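Acetylene hydratase (PDB 2E7Z) catalyses the hydration of acetylene to acetaldehyde, using a tungsten-bis(molybdopterin guanine dinucleotide) cofactor and a [4Fe-4S] cluster. Local coordinates at residues V332-I337 / N518-P523; M339-P344 / V378-N383. All coordinates share one frame; numbering follows the deposited sequence. Where two conformers were deposited one is given.

Interaction 1 of 2, residues V332-I337 / N518-P523; sequences VPISKI and NYRISP
Val-332 is held by Arg-520 through both its backbone N and its backbone O. The N donates to Arg-520 O at 2.9 Å, and Val-332 O accepts from Arg-520 NH1 at 2.7 Å. The second bond runs in the guanidinium plane but reaches the acceptor from above the carbonyl plane, 46° out of it. The Arg-520 side chain bends at chi2 (75°), which turns the guanidinium back onto Ile-334, whose CG1 sits over the centre of one face, 3.7 Å from CZ. A leucine in place of Arg-520 would probably leave Val-332 O without this donor and Ile-334 without the flat surface it packs on.

The Val-332 side chain works against Tyr-519. CG2 makes a CH-pi contact over one ring face, 4.2 Å from the centroid, while CG1 reaches the rim at CE2. Ile-337 CG1 meets the edge of the same ring, 3.8 Å from CE2, and on the same segment as the tyrosine, Pro-523 CD also touches Val-332 CG2.

In the fold, the residues leading into helix 334-337, with Pro-333 as N-cap, dock against the C-terminal end of helix 513-520; Glu-470, from a loop, hydrogen-bonds Ile-334 N.

Interaction 2 of 2, residues M339-P344 / V378-N383; sequences MHEALP and VKYFHN
His-340 lays its CB on one face of the Tyr-380 ring, a CH-pi contact with the carbon 3.9 Å from the ring centroid. The closest approach is 3.5 Å, from His-340 CB to Tyr-380 CG. With CG anti to the carbonyl carbon (chi1 -62°), the imidazole of His-340 continues past Tyr-380 CB instead of lying on the phenol. The two rings meet obliquely, their planes inclined at 45° and their centroids 5.9 Å apart. Beyond them, His-382 CD2 comes to 4.1 Å from His-340 NE2.

Neither segment carries a regular alpha-helix or strand here: residues 340-342 make a single 3-10 turn after helix 334-337, and His-382 is the centre of an inverse gamma turn in the loop between helices 369-376 and 391-400. The contact thus joins two loops of the molybdopterin oxidoreductase region.

The charged part lies toward the Tyr-380 hydroxyl end. In the conformer of Glu-341 given, OE1 forms a salt bridge with Lys-379 NZ at 2.9 Å, the lysine fully extended and the carboxylate using its syn lone pair. That same OE1 lies at the edge of the Tyr-380 ring, 3.2 Å from CE2, with the carboxylate plane turned 59° from the ring plane. Lys-379 CG rests over the face opposite His-340, toward the rim of the Tyr-380 ring, 3.8 Å above its plane.

The nitrogens of the His-340 ring are satisfied outside the two segments: NE2 hydrogen-bonds Gln-338 OE1, just before Met-339, and ND1 hydrogen-bonds Tyr-362 OH, while Phe-387 meets the ring edge-to-face.

In the fold
Interaction 2 is nested within the loop that interaction 1 closes, and helix 334-337 connects them: it lies, with the residues leading into it, in interaction 1, and residues 339-344 of interaction 2 follow its end. Ser-335 joins the two, its OG probably hydrogen-bonded to His-382 N and its CB packed on Val-378. Interaction 1 is only partly buried and links chain regions far apart in sequence, with backbone hydrogen-bonding groups and one arginine doing the polar work. Interaction 2 is the more buried and ties loops only 34 residues apart, mainly through aromatic packing; its salt bridge involves one conformer of the exposed Glu-341. Ile-334 and His-382 each lie about 7 Å, side chain to side chain, from the cofactor-binding Glu-109.

Interaction 1 of 2, residues V332-I337 / N518-P523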
# COMPACT_ATOMS: atom_id res chain seq x y z
N VAL A 332 -16.79 14.05 -9.97
CA VAL A 332 -16.74 14.79 -8.70
C VAL A 332 -15.60 14.23 -7.87
O VAL A 332 -15.55 13.04 -7.61
CB VAL A 332 -18.06 14.66 -7.92
CG1 VAL A 332 -17.95 15.40 -6.60
CG2 VAL A 332 -19.22 15.21 -8.76
N PRO A 333 -14.62 15.07 -7.49
CA PRO A 333 -13.46 14.52 -6.74
C PRO A 333 -13.86 13.79 -5.45
O PRO A 333 -14.68 14.28 -4.66
CB PRO A 333 -12.58 15.75 -6.47
CG PRO A 333 -12.94 16.67 -7.58
CD PRO A 333 -14.45 16.51 -7.75
N ILE A 334 -13.23 12.64 -5.24
CA ILE A 334 -13.38 11.94 -3.96
C ILE A 334 -12.99 12.90 -2.82
O ILE A 334 -13.62 12.92 -1.76
CB ILE A 334 -12.51 10.70 -3.96
CG1 ILE A 334 -13.13 9.63 -4.89
CG2 ILE A 334 -12.28 10.15 -2.55
CD1 ILE A 334 -12.23 8.41 -5.14
N SER A 335 -11.94 13.70 -3.05
CA SER A 335 -11.48 14.62 -2.03
C SER A 335 -12.57 15.57 -1.59
O SER A 335 -12.63 15.91 -0.41
CB SER A 335 -10.33 15.49 -2.56
OG SER A 335 -9.22 14.67 -2.92
N LYS A 336 -13.42 16.00 -2.52
CA LYS A 336 -14.49 16.95 -2.19
C LYS A 336 -15.61 16.25 -1.42
O LYS A 336 -16.15 16.78 -0.46
CB LYS A 336 -15.01 17.59 -3.47
CG LYS A 336 -13.92 18.35 -4.23
CD LYS A 336 -14.53 19.35 -5.20
CE LYS A 336 -13.62 20.56 -5.34
NZ LYS A 336 -13.36 21.20 -4.03
N ILE A 337 -15.92 15.00 -1.83
CA ILE A 337 -16.93 14.19 -1.13
C ILE A 337 -16.49 13.94 0.32
O ILE A 337 -17.31 13.93 1.23
CB ILE A 337 -17.24 12.87 -1.92
CG1 ILE A 337 -17.89 13.26 -3.24
CG2 ILE A 337 -18.16 11.94 -1.10
CD1 ILE A 337 -18.01 12.13 -4.25
N ASN A 518 -23.72 7.44 -9.42
CA ASN A 518 -24.23 8.40 -10.38
C ASN A 518 -23.81 9.80 -10.02
O ASN A 518 -23.61 10.63 -10.92
CB ASN A 518 -25.75 8.27 -10.50
CG ASN A 518 -26.15 7.09 -11.34
OD1 ASN A 518 -25.42 6.70 -12.23
ND2 ASN A 518 -27.32 6.52 -11.06
N TYR A 519 -23.65 10.07 -8.73
CA TYR A 519 -23.12 11.38 -8.31
C TYR A 519 -21.64 11.55 -8.70
O TYR A 519 -21.24 12.58 -9.25
CB TYR A 519 -23.31 11.59 -6.80
CG TYR A 519 -22.75 12.93 -6.33
CD1 TYR A 519 -23.29 14.14 -6.76
CD2 TYR A 519 -21.64 12.99 -5.47
CE1 TYR A 519 -22.74 15.35 -6.35
CE2 TYR A 519 -21.10 14.19 -5.05
CZ TYR A 519 -21.66 15.36 -5.49
OH TYR A 519 -21.11 16.56 -5.08
N ARG A 520 -20.83 10.51 -8.45
CA ARG A 520 -19.42 10.55 -8.84
C ARG A 520 -19.27 10.90 -10.33
O ARG A 520 -18.41 11.70 -10.70
CB ARG A 520 -18.78 9.20 -8.48
CG ARG A 520 -17.36 8.96 -8.92
CD ARG A 520 -16.33 9.74 -8.07
NE ARG A 520 -14.99 9.17 -8.33
CZ ARG A 520 -13.85 9.85 -8.49
NH1 ARG A 520 -13.78 11.19 -8.46
NH2 ARG A 520 -12.76 9.15 -8.75
N ILE A 521 -20.10 10.29 -11.19
CA ILE A 521 -20.02 10.54 -12.63
C ILE A 521 -20.92 11.66 -13.14
O ILE A 521 -20.98 11.89 -14.35
CB ILE A 521 -20.25 9.24 -13.45
CG1 ILE A 521 -21.70 8.76 -13.29
CG2 ILE A 521 -19.24 8.20 -13.04
CD1 ILE A 521 -22.07 7.51 -14.10
N SER A 522 -21.59 12.36 -12.22
CA SER A 522 -22.59 13.34 -12.64
C SER A 522 -22.09 14.41 -13.62
O SER A 522 -22.86 14.81 -14.50
CB SER A 522 -23.30 13.93 -11.41
OG SER A 522 -22.38 14.57 -10.55
N PRO A 523 -20.82 14.87 -13.53
CA PRO A 523 -20.42 15.93 -14.49
C PRO A 523 -20.44 15.45 -15.96
O PRO A 523 -20.49 16.29 -16.86
CB PRO A 523 -19.01 16.29 -14.04
CG PRO A 523 -18.93 15.85 -12.61
CD PRO A 523 -19.73 14.58 -12.59

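Interaction 2 of 2, residues M339-P344 / V378-N383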
# COMPACT_ATOMS: atom_id res chain seq x y z
N MET A 339 -15.03 15.92 2.42
CA MET A 339 -15.35 17.07 3.31
C MET A 339 -14.33 17.21 4.41
O MET A 339 -14.69 17.43 5.58
CB MET A 339 -16.75 16.88 3.91
CG MET A 339 -17.82 17.13 2.91
SD MET A 339 -19.50 16.97 3.61
CE MET A 339 -19.45 18.11 5.01
N HIS A 340 -13.05 17.15 4.04
CA HIS A 340 -11.98 17.49 5.00
C HIS A 340 -12.10 18.89 5.60
O HIS A 340 -11.71 19.10 6.74
CB HIS A 340 -10.62 17.34 4.34
CG HIS A 340 -10.35 15.94 3.90
ND1 HIS A 340 -10.09 14.91 4.79
CD2 HIS A 340 -10.31 15.39 2.66
CE1 HIS A 340 -9.91 13.79 4.11
NE2 HIS A 340 -10.02 14.05 2.81
N GLU A 341 -12.67 19.81 4.85
CA GLU A 341 -12.76 21.15 5.44
C GLU A 341 -13.71 21.18 6.62
O GLU A 341 -13.48 21.99 7.54
CB GLU A 341 -13.06 22.24 4.41
CG GLU A 341 -12.97 23.64 4.99
CD GLU A 341 -11.55 24.08 5.27
OE1 GLU A 341 -10.76 24.17 4.32
OE2 GLU A 341 -11.23 24.39 6.45
N ALA A 342 -14.70 20.29 6.66
CA ALA A 342 -15.64 20.23 7.76
C ALA A 342 -15.04 19.80 9.08
O ALA A 342 -15.62 20.12 10.12
CB ALA A 342 -16.81 19.34 7.42
N LEU A 343 -13.95 19.04 9.06
CA LEU A 343 -13.33 18.60 10.31
C LEU A 343 -12.65 19.80 10.98
O LEU A 343 -11.78 20.43 10.37
CB LEU A 343 -12.29 17.55 10.05
CG LEU A 343 -11.60 16.91 11.25
CD1 LEU A 343 -12.60 16.15 12.11
CD2 LEU A 343 -10.51 16.00 10.77
N PRO A 344 -13.06 20.16 12.22
CA PRO A 344 -12.46 21.35 12.84
C PRO A 344 -10.96 21.26 13.00
O PRO A 344 -10.43 20.17 13.24
CB PRO A 344 -13.14 21.37 14.23
CG PRO A 344 -14.45 20.74 14.00
CD PRO A 344 -14.11 19.58 13.07
N VAL A 378 -8.61 21.76 -5.36
CA VAL A 378 -8.98 20.94 -4.21
C VAL A 378 -7.96 21.25 -3.12
O VAL A 378 -6.79 20.90 -3.26
CB VAL A 378 -8.98 19.43 -4.55
CG1 VAL A 378 -9.13 18.61 -3.32
CG2 VAL A 378 -10.12 19.12 -5.51
N LYS A 379 -8.41 21.89 -2.05
CA LYS A 379 -7.53 22.29 -0.96
C LYS A 379 -6.94 21.08 -0.26
O LYS A 379 -5.74 21.05 0.04
CB LYS A 379 -8.29 23.14 0.05
CG LYS A 379 -7.46 23.51 1.27
CD LYS A 379 -8.20 24.48 2.15
CE LYS A 379 -7.47 24.68 3.44
NZ LYS A 379 -8.21 25.62 4.30
N TYR A 380 -7.79 20.09 0.02
CA TYR A 380 -7.36 18.85 0.65
C TYR A 380 -7.36 17.74 -0.40
O TYR A 380 -8.35 17.04 -0.58
CB TYR A 380 -8.29 18.47 1.81
CG TYR A 380 -8.23 19.46 2.95
CD1 TYR A 380 -7.21 19.39 3.89
CD2 TYR A 380 -9.19 20.47 3.07
CE1 TYR A 380 -7.16 20.26 4.95
CE2 TYR A 380 -9.13 21.38 4.13
CZ TYR A 380 -8.10 21.26 5.05
OH TYR A 380 -8.00 22.09 6.13
N PHE A 381 -6.24 17.59 -1.11
CA PHE A 381 -6.13 16.68 -2.24
C PHE A 381 -5.75 15.36 -1.61
O PHE A 381 -4.64 15.16 -1.16
CB PHE A 381 -5.05 17.22 -3.19
CG PHE A 381 -4.68 16.30 -4.32
CD1 PHE A 381 -5.54 15.33 -4.82
CD2 PHE A 381 -3.43 16.47 -4.95
CE1 PHE A 381 -5.14 14.52 -5.88
CE2 PHE A 381 -3.04 15.67 -6.02
CZ PHE A 381 -3.90 14.70 -6.50
N HIS A 382 -6.73 14.45 -1.55
CA HIS A 382 -6.55 13.12 -0.96
C HIS A 382 -5.88 12.27 -2.03
O HIS A 382 -6.53 11.47 -2.70
CB HIS A 382 -7.90 12.54 -0.55
CG HIS A 382 -7.79 11.24 0.17
ND1 HIS A 382 -7.86 10.03 -0.48
CD2 HIS A 382 -7.63 10.97 1.48
CE1 HIS A 382 -7.78 9.06 0.41
NE2 HIS A 382 -7.62 9.60 1.61
N ASN A 383 -4.57 12.46 -2.19
CA ASN A 383 -3.83 11.79 -3.25
C ASN A 383 -3.44 10.37 -2.84
O ASN A 383 -2.54 10.17 -2.00
CB ASN A 383 -2.63 12.68 -3.57
CG ASN A 383 -1.87 12.29 -4.86
OD1 ASN A 383 -0.75 12.76 -5.04
ND2 ASN A 383 -2.45 11.49 -5.75